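Local coordinates for ferrous iron uptake transporter protein B (Streptococcus thermophilus, PDB 3TAH) that probably drives ferrous iron uptake across the cell membrane, using the GTP-binding domain present in this fragment, at residues F20-G25 with L146-V151; S42-V45 with L51-Q54; P109-L114 with V155-H160. The protein carries 1 engineered substitution. All coordinates share one frame; numbering follows the deposited sequence.

All three contacts lie in the G domain, and they run into one another. Contacts 2 and 3 are buried. Contact 1 is partly buried: its outer side, at Q148, faces solvent, and L146 of the same loop lies against the nucleotide. Backbone hydrogen bonds make contact 2 a beta hairpin, whereas contacts 1 and 3 hold by side-chain packing with no hydrogen bond between their segments. The loop and helix after strand 140-142 supply one side of both: 146-151 packs on the end of helix 16-24, and 155-160 on strand 110-115. V155 joins the groups, since it touches I23 of contact 1 and both V45 and L51 of contact 2.

Contact 1: F20-G25 with L146-V151; sequences FNLITG and LKQTGV. With BGO (3'-O-(N-methylanthraniloyl)guanosine-5'-diphosphate), chain C.
The tight part of this contact is where I23 meets V151. I23 CG1 comes to 3.5 Å from V151 CG1, and the two branched side chains pass at a slant. V151 CG1 stands anti to its own backbone N (chi1 179°), which leaves CG2 as the branch for L22, whose CD1 lies 4.0 Å from it. Both I23 and V151 are buried, and I23 continues inward onto I53 and V45 of the neighbouring strands. Moving outward, the contact thins. L22 turns its other methyl, CD2, over the face of the Q148 carboxamide, almost centred on the amide carbon, with CD2 to CD at 3.7 Å. Q148 is exposed, so this outer layer is a methyl against a flat polar group at the solvent boundary.

In fold terms, the end of the helix that follows the P-loop is packed against the guanine-recognition loop of a TRAFAC GTPase. That loop forms a G1 beta bulge, Q148 and T149 both facing S144, and G150 then takes the N-cap position of helix 151-159. Further out, L146 lies over one face of the guanine: its CB is 3.7 Å from BGO N1, and its CD2 is 3.4 Å from the exocyclic N2. A145 N and D118 OD1 bind the nucleotide by hydrogen bonds. Back at the helix end, T24 OG1 bonds to F20 O at 2.8 Å from above the carbonyl plane, while T24 N reaches the same oxygen from the opposite face; OG1 also sits over the F20 ring, offset toward its rim.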
loop_
_atom_site.group_PDB
_atom_site.type_symbol
_atom_site.label_atom_id
_atom_site.label_comp_id
_atom_site.label_asym_id
_atom_site.label_seq_id
_atom_site.Cartn_x
_atom_site.Cartn_y
_atom_site.Cartn_z
ATOM N N PHE A 20 -3.127 15.334 -6.679
ATOM C CA PHE A 20 -1.756 15.766 -6.971
ATOM C C PHE A 20 -1.717 17.225 -7.444
ATOM O O PHE A 20 -0.919 18.039 -6.941
ATOM C CB PHE A 20 -1.101 14.863 -8.021
ATOM C CG PHE A 20 0.329 15.225 -8.295
ATOM C CD1 PHE A 20 1.332 14.825 -7.424
ATOM C CD2 PHE A 20 0.673 15.986 -9.409
ATOM C CE1 PHE A 20 2.673 15.167 -7.657
ATOM C CE2 PHE A 20 2.018 16.327 -9.650
ATOM C CZ PHE A 20 3.012 15.906 -8.765
ATOM N N ASN A 21 -2.580 17.546 -8.405
ATOM C CA ASN A 21 -2.651 18.908 -8.965
ATOM C C ASN A 21 -3.070 19.947 -7.943
ATOM O O ASN A 21 -2.497 21.034 -7.917
ATOM C CB ASN A 21 -3.552 18.948 -10.211
ATOM C CG ASN A 21 -2.961 18.179 -11.374
ATOM O OD1 ASN A 21 -1.753 17.961 -11.435
ATOM N ND2 ASN A 21 -3.810 17.760 -12.312
ATOM N N LEU A 22 -4.044 19.618 -7.088
ATOM C CA LEU A 22 -4.433 20.520 -6.000
ATOM C C LEU A 22 -3.313 20.753 -4.989
ATOM O O LEU A 22 -3.073 21.885 -4.564
ATOM C CB LEU A 22 -5.654 19.987 -5.249
ATOM C CG LEU A 22 -7.023 20.230 -5.860
ATOM C CD1 LEU A 22 -8.077 19.472 -5.061
ATOM C CD2 LEU A 22 -7.318 21.739 -5.868
ATOM N N ILE A 23 -2.634 19.678 -4.608
ATOM C CA ILE A 23 -1.616 19.727 -3.565
ATOM C C ILE A 23 -0.361 20.474 -4.012
ATOM O O ILE A 23 0.224 21.206 -3.204
ATOM C CB ILE A 23 -1.212 18.302 -3.090
ATOM C CG1 ILE A 23 -2.382 17.609 -2.387
ATOM C CG2 ILE A 23 -0.031 18.368 -2.117
ATOM C CD1 ILE A 23 -2.244 16.098 -2.339
ATOM N N THR A 24 0.036 20.267 -5.266
ATOM C CA THR A 24 1.261 20.853 -5.820
ATOM C C THR A 24 1.046 22.101 -6.682
ATOM O O THR A 24 2.010 22.842 -6.926
ATOM C CB THR A 24 2.055 19.841 -6.677
ATOM O OG1 THR A 24 1.325 19.497 -7.868
ATOM C CG2 THR A 24 2.390 18.597 -5.850
ATOM N N GLY A 25 -0.184 22.327 -7.142
ATOM C CA GLY A 25 -0.452 23.409 -8.087
ATOM C C GLY A 25 0.259 23.155 -9.403
ATOM O O GLY A 25 0.487 22.004 -9.791
ATOM N N LEU A 146 -12.877 17.421 -6.169
ATOM C CA LEU A 146 -13.812 18.320 -6.870
ATOM C C LEU A 146 -14.174 19.532 -6.004
ATOM O O LEU A 146 -13.941 20.693 -6.392
ATOM C CB LEU A 146 -15.081 17.566 -7.299
ATOM C CG LEU A 146 -16.192 18.406 -7.961
ATOM C CD1 LEU A 146 -15.669 19.110 -9.202
ATOM C CD2 LEU A 146 -17.380 17.528 -8.298
ATOM N N LYS A 147 -14.714 19.256 -4.822
ATOM C CA LYS A 147 -15.132 20.297 -3.884
ATOM C C LYS A 147 -13.963 20.975 -3.178
ATOM O O LYS A 147 -14.159 21.989 -2.515
ATOM C CB LYS A 147 -16.100 19.736 -2.835
ATOM C CG LYS A 147 -17.318 18.995 -3.395
ATOM C CD LYS A 147 -18.215 19.883 -4.256
ATOM C CE LYS A 147 -19.268 19.065 -4.997
ATOM N NZ LYS A 147 -19.965 19.892 -6.038
ATOM N N GLN A 148 -12.765 20.409 -3.303
ATOM C CA GLN A 148 -11.544 20.934 -2.693
ATOM C C GLN A 148 -11.658 20.985 -1.161
ATOM O O GLN A 148 -11.477 22.041 -0.544
ATOM C CB GLN A 148 -11.161 22.288 -3.320
ATOM C CG GLN A 148 -11.099 22.227 -4.856
ATOM C CD GLN A 148 -10.542 23.480 -5.527
ATOM O OE1 GLN A 148 -9.983 24.359 -4.876
ATOM N NE2 GLN A 148 -10.688 23.551 -6.845
ATOM N N THR A 149 -11.965 19.829 -0.567
ATOM C CA THR A 149 -12.103 19.666 0.882
ATOM C C THR A 149 -11.214 18.536 1.405
ATOM O O THR A 149 -11.018 17.521 0.721
ATOM C CB THR A 149 -13.561 19.370 1.296
ATOM O OG1 THR A 149 -14.045 18.189 0.644
ATOM C CG2 THR A 149 -14.479 20.552 0.961
ATOM N N GLY A 150 -10.671 18.724 2.604
ATOM C CA GLY A 150 -9.856 17.692 3.273
ATOM C C GLY A 150 -8.418 17.555 2.796
ATOM O O GLY A 150 -7.637 16.782 3.362
ATOM N N VAL A 151 -8.054 18.320 1.770
ATOM C CA VAL A 151 -6.766 18.146 1.098
ATOM C C VAL A 151 -5.604 18.552 2.005
ATOM O O VAL A 151 -4.676 17.759 2.215
ATOM C CB VAL A 151 -6.735 18.896 -0.265
ATOM C CG1 VAL A 151 -5.394 18.731 -0.954
ATOM C CG2 VAL A 151 -7.834 18.388 -1.175
HETATM C "C'" BGO C . -13.069 13.716 -14.975
HETATM N N1 BGO C . -14.991 14.006 -6.420
HETATM C C2 BGO C . -15.622 13.955 -7.683
HETATM N N2 BGO C . -16.931 14.152 -7.777
HETATM N N3 BGO C . -14.894 13.697 -8.781
HETATM C C4 BGO C . -13.562 13.504 -8.668
HETATM C C5 BGO C . -12.881 13.544 -7.445
HETATM C C6 BGO C . -13.613 13.807 -6.286
HETATM O O6 BGO C . -13.084 13.866 -5.168
HETATM N N7 BGO C . -11.596 13.312 -7.709
HETATM C C8 BGO C . -11.442 13.124 -9.022
HETATM N N9 BGO C . -12.649 13.251 -9.588
HETATM P PA BGO C . -8.294 11.459 -11.780
HETATM P PB BGO C . -6.396 9.289 -11.350
HETATM C "C1'" BGO C . -14.339 13.906 -15.834
HETATM O "O1'" BGO C . -12.047 14.345 -15.214
HETATM O O1A BGO C . -7.638 12.428 -10.899
HETATM C C1B BGO C . -13.055 13.124 -10.955
HETATM O O1B BGO C . -6.347 8.458 -10.147
HETATM C "C2'" BGO C . -14.439 14.957 -16.758
HETATM N "N2'" BGO C . -13.452 15.836 -16.953
HETATM O "O2'" BGO C . -12.439 14.952 -12.300
HETATM O O2A BGO C . -8.067 11.524 -13.262
HETATM C C2B BGO C . -12.184 13.593 -12.007
HETATM O O2B BGO C . -5.409 10.353 -11.406
HETATM C "C3'" BGO C . -15.610 15.078 -17.499
HETATM O "O3'" BGO C . -13.083 12.893 -13.962
HETATM O O3A BGO C . -7.899 9.947 -11.331
HETATM C C3B BGO C . -11.849 12.845 -13.220
HETATM O O3B BGO C . -6.476 8.488 -12.615
HETATM C "C4'" BGO C . -16.657 14.193 -17.323
HETATM O "O4'" BGO C . -12.877 11.697 -11.273
HETATM C C4B BGO C . -12.089 11.487 -12.562
HETATM C "C5'" BGO C . -16.569 13.151 -16.408
HETATM O "O5'" BGO C . -9.880 11.514 -11.502
HETATM C C5B BGO C . -10.818 10.692 -12.214
HETATM C "C6'" BGO C . -15.396 13.009 -15.657
HETATM C "CM'" BGO C . -13.295 16.607 -18.199
#

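Contact 2: S42-V45 with L51-Q54; sequences SGLV and LEIQ
The E52 carboxylate carries L44 CD2 over one face, off centre, 4.0 Å from OE1. A water donates to E52 OE1 at 2.8 Å, tilted toward the other face, and also bonds S42 OG, so it bridges two residues whose side chains share one side of the sheet. On that side too, S42 CB rests over a face of the Q54 amide, 4.1 Å from OE1. E52 has charged company: R29 is a long, weak ion partner, while the nearby E5 carboxylate might raise the proton affinity of either acid.

Backbone bonds join the strands. G43 and I53 form a hydrogen-bonded antiparallel pair: I53 N reaches G43 O at 2.8 Å, and G43 N returns to I53 O at 3.1 Å. V45 N bonds L51 O at 2.8 Å. V45 CG2, anti to the carbonyl carbon, presses on L51 CB at a tight 3.5 Å and on I53 CD1 at 3.6 Å. This is the beta hairpin of a G domain: strand 39-45 begins at E39, the last of the predicted GTP-binding residues G35 to E39, and strand 51-55 ends at D55, the first of those at D55 to G58.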
loop_
_atom_site.group_PDB
_atom_site.type_symbol
_atom_site.label_atom_id
_atom_site.label_comp_id
_atom_site.label_asym_id
_atom_site.label_seq_id
_atom_site.Cartn_x
_atom_site.Cartn_y
_atom_site.Cartn_z
ATOM N N SER A 42 6.872 14.461 -9.835
ATOM C CA SER A 42 6.872 14.922 -8.461
ATOM C C SER A 42 6.612 16.413 -8.415
ATOM O O SER A 42 6.713 17.105 -9.435
ATOM C CB SER A 42 8.202 14.612 -7.792
ATOM O OG SER A 42 9.254 15.330 -8.422
ATOM N N GLY A 43 6.281 16.877 -7.217
ATOM C CA GLY A 43 6.055 18.299 -6.947
ATOM C C GLY A 43 6.118 18.592 -5.470
ATOM O O GLY A 43 5.833 17.718 -4.648
ATOM N N LEU A 44 6.498 19.823 -5.119
ATOM C CA LEU A 44 6.504 20.268 -3.735
ATOM C C LEU A 44 5.089 20.653 -3.310
ATOM O O LEU A 44 4.297 21.125 -4.135
ATOM C CB LEU A 44 7.454 21.453 -3.551
ATOM C CG LEU A 44 8.928 21.173 -3.903
ATOM C CD1 LEU A 44 9.794 22.420 -3.620
ATOM C CD2 LEU A 44 9.477 19.952 -3.170
ATOM N N VAL A 45 4.767 20.459 -2.033
ATOM C CA VAL A 45 3.435 20.843 -1.536
ATOM C C VAL A 45 3.358 22.379 -1.585
ATOM O O VAL A 45 4.167 23.048 -0.963
ATOM C CB VAL A 45 3.157 20.303 -0.139
ATOM C CG1 VAL A 45 1.820 20.818 0.405
ATOM C CG2 VAL A 45 3.140 18.772 -0.167
ATOM N N LEU A 51 7.689 19.698 2.066
ATOM C CA LEU A 51 7.092 18.407 1.736
ATOM C C LEU A 51 7.145 18.170 0.235
ATOM O O LEU A 51 6.719 19.029 -0.551
ATOM C CB LEU A 51 5.631 18.352 2.190
ATOM C CG LEU A 51 5.286 18.756 3.622
ATOM C CD1 LEU A 51 3.781 18.605 3.825
ATOM C CD2 LEU A 51 6.056 17.963 4.661
ATOM N N GLU A 52 7.657 17.011 -0.176
ATOM C CA GLU A 52 7.651 16.656 -1.593
ATOM C C GLU A 52 6.715 15.479 -1.844
ATOM O O GLU A 52 6.760 14.483 -1.118
ATOM C CB GLU A 52 9.047 16.293 -2.066
ATOM C CG GLU A 52 9.129 16.003 -3.557
ATOM C CD GLU A 52 10.563 15.985 -4.062
ATOM O OE1 GLU A 52 10.893 16.743 -4.996
ATOM O OE2 GLU A 52 11.361 15.211 -3.513
ATOM N N ILE A 53 5.886 15.604 -2.870
ATOM C CA ILE A 53 4.982 14.542 -3.288
ATOM C C ILE A 53 5.650 13.797 -4.437
ATOM O O ILE A 53 5.951 14.381 -5.486
ATOM C CB ILE A 53 3.616 15.092 -3.742
ATOM C CG1 ILE A 53 3.015 16.008 -2.662
ATOM C CG2 ILE A 53 2.673 13.975 -4.102
ATOM C CD1 ILE A 53 2.883 15.405 -1.297
ATOM N N GLN A 54 5.903 12.512 -4.224
ATOM C CA GLN A 54 6.354 11.639 -5.283
ATOM C C GLN A 54 5.108 10.959 -5.809
ATOM O O GLN A 54 4.551 10.074 -5.134
ATOM C CB GLN A 54 7.358 10.593 -4.768
ATOM C CG GLN A 54 7.854 9.633 -5.851
ATOM C CD GLN A 54 8.549 10.353 -6.978
ATOM O OE1 GLN A 54 9.616 10.902 -6.777
ATOM N NE2 GLN A 54 7.940 10.363 -8.167
HETATM O O HOH W 1 9.459 17.696 -7.173
#

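Contact 3: P109-L114 with V155-H160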
loop_
_atom_site.group_PDB
_atom_site.type_symbol
_atom_site.label_atom_id
_atom_site.label_comp_id
_atom_site.label_asym_id
_atom_site.label_seq_id
_atom_site.Cartn_x
_atom_site.Cartn_y
_atom_site.Cartn_z
ATOM N N PRO A 109 4.628 3.904 6.739
ATOM C CA PRO A 109 3.284 4.230 7.267
ATOM C C PRO A 109 2.348 4.855 6.249
ATOM O O PRO A 109 2.747 5.782 5.532
ATOM C CB PRO A 109 3.585 5.208 8.402
ATOM C CG PRO A 109 4.879 4.716 8.889
ATOM C CD PRO A 109 5.665 4.418 7.657
ATOM N N VAL A 110 1.135 4.317 6.197
ATOM C CA VAL A 110 0.106 4.731 5.255
ATOM C C VAL A 110 -0.875 5.702 5.905
ATOM O O VAL A 110 -1.259 5.502 7.058
ATOM C CB VAL A 110 -0.652 3.481 4.724
ATOM C CG1 VAL A 110 -1.908 3.864 3.969
ATOM C CG2 VAL A 110 0.301 2.637 3.865
ATOM N N THR A 111 -1.243 6.755 5.160
ATOM C CA THR A 111 -2.325 7.679 5.496
ATOM C C THR A 111 -3.279 7.634 4.285
ATOM O O THR A 111 -2.823 7.701 3.145
ATOM C CB THR A 111 -1.811 9.106 5.716
ATOM O OG1 THR A 111 -0.986 9.148 6.889
ATOM C CG2 THR A 111 -2.976 10.094 5.861
ATOM N N ILE A 112 -4.584 7.515 4.518
ATOM C CA ILE A 112 -5.550 7.383 3.416
ATOM C C ILE A 112 -6.291 8.691 3.168
ATOM O O ILE A 112 -6.818 9.262 4.119
ATOM C CB ILE A 112 -6.583 6.262 3.679
ATOM C CG1 ILE A 112 -5.927 4.874 3.621
ATOM C CG2 ILE A 112 -7.737 6.337 2.672
ATOM C CD1 ILE A 112 -6.895 3.712 4.019
ATOM N N ALA A 113 -6.313 9.155 1.909
ATOM C CA ALA A 113 -7.220 10.215 1.462
ATOM C C ALA A 113 -8.409 9.437 0.915
ATOM O O ALA A 113 -8.323 8.820 -0.140
ATOM C CB ALA A 113 -6.596 11.112 0.376
ATOM N N LEU A 114 -9.512 9.471 1.656
ATOM C CA LEU A 114 -10.722 8.760 1.303
ATOM C C LEU A 114 -11.455 9.739 0.402
ATOM O O LEU A 114 -12.258 10.553 0.885
ATOM C CB LEU A 114 -11.515 8.382 2.561
ATOM C CG LEU A 114 -12.841 7.638 2.337
ATOM C CD1 LEU A 114 -12.570 6.278 1.713
ATOM C CD2 LEU A 114 -13.655 7.472 3.615
ATOM N N VAL A 155 -2.754 15.957 3.815
ATOM C CA VAL A 155 -1.317 16.197 3.612
ATOM C C VAL A 155 -0.608 16.387 4.963
ATOM O O VAL A 155 0.477 15.818 5.182
ATOM C CB VAL A 155 -1.048 17.373 2.630
ATOM C CG1 VAL A 155 0.438 17.794 2.645
ATOM C CG2 VAL A 155 -1.468 16.986 1.225
ATOM N N LYS A 156 -1.218 17.148 5.874
ATOM C CA LYS A 156 -0.672 17.342 7.226
ATOM C C LYS A 156 -0.526 16.036 8.015
ATOM O O LYS A 156 0.495 15.790 8.686
ATOM C CB LYS A 156 -1.554 18.309 8.030
ATOM C CG LYS A 156 -0.980 18.695 9.409
ATOM C CD LYS A 156 -1.825 19.764 10.097
ATOM C CE LYS A 156 -1.288 20.084 11.486
ATOM N NZ LYS A 156 -2.176 21.050 12.202
ATOM N N LYS A 157 -1.563 15.211 7.944
ATOM C CA LYS A 157 -1.565 13.918 8.604
ATOM C C LYS A 157 -0.460 13.026 8.054
ATOM O O LYS A 157 0.326 12.455 8.832
ATOM C CB LYS A 157 -2.933 13.252 8.449
ATOM C CG LYS A 157 -3.132 11.922 9.165
ATOM C CD LYS A 157 -2.826 11.979 10.657
ATOM C CE LYS A 157 -3.778 12.904 11.393
ATOM N NZ LYS A 157 -3.606 12.763 12.871
ATOM N N ALA A 158 -0.388 12.923 6.724
ATOM C CA ALA A 158 0.642 12.121 6.070
ATOM C C ALA A 158 2.024 12.614 6.474
ATOM O O ALA A 158 2.902 11.802 6.793
ATOM C CB ALA A 158 0.482 12.133 4.543
ATOM N N ALA A 159 2.209 13.938 6.482
ATOM C CA ALA A 159 3.499 14.535 6.866
ATOM C C ALA A 159 3.953 14.198 8.290
ATOM O O ALA A 159 5.169 14.183 8.536
ATOM C CB ALA A 159 3.493 16.059 6.648
ATOM N N HIS A 160 3.003 13.919 9.195
ATOM C CA HIS A 160 3.287 13.560 10.597
ATOM C C HIS A 160 3.115 12.074 10.917
ATOM O O HIS A 160 3.122 11.691 12.084
ATOM C CB HIS A 160 2.418 14.411 11.535
ATOM C CG HIS A 160 2.820 15.850 11.544
ATOM N ND1 HIS A 160 2.258 16.783 10.700
ATOM C CD2 HIS A 160 3.754 16.512 12.270
ATOM C CE1 HIS A 160 2.816 17.962 10.915
ATOM N NE2 HIS A 160 3.730 17.825 11.859
#
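T111 is the one strand residue that meets the helix here, and it sits between K157 and A158. The setting is the parallel part of a P-loop GTPase sheet: strand 110-115 runs between strands 83-89 and 140-142, and helix 151-159 packs over it. T111 OG1, beside the backbone N (chi1 -67°), comes within 3.5 Å of A158 CA, and the two CB atoms of T111 and A158 are 4.0 Å apart. This close approach of helix to strand goes with the small alanine side chain. The methyl T111 CG2 meets K157 CG at 3.8 Å, the side chains crossing at about a right angle; beyond CG the lysine bends at chi2 and chi3, and its amino end leaves the strand.

In the next shell, T111 is fixed by backbone hydrogen bonds to I84 and N86, and its side chain also touches T161. V110 and I112 alternate to the other face of the sheet, where helix 93-105 covers both. The helix ends at A159, H160 is the first residue beyond it, and K157 O takes a hydrogen bond from T161 OG1. The H160 ring turns back on the last turn, with ND1 donating to K156 O at 2.9 Å, N-H...O angle 163°, the oxygen only 8° out of the imidazole plane.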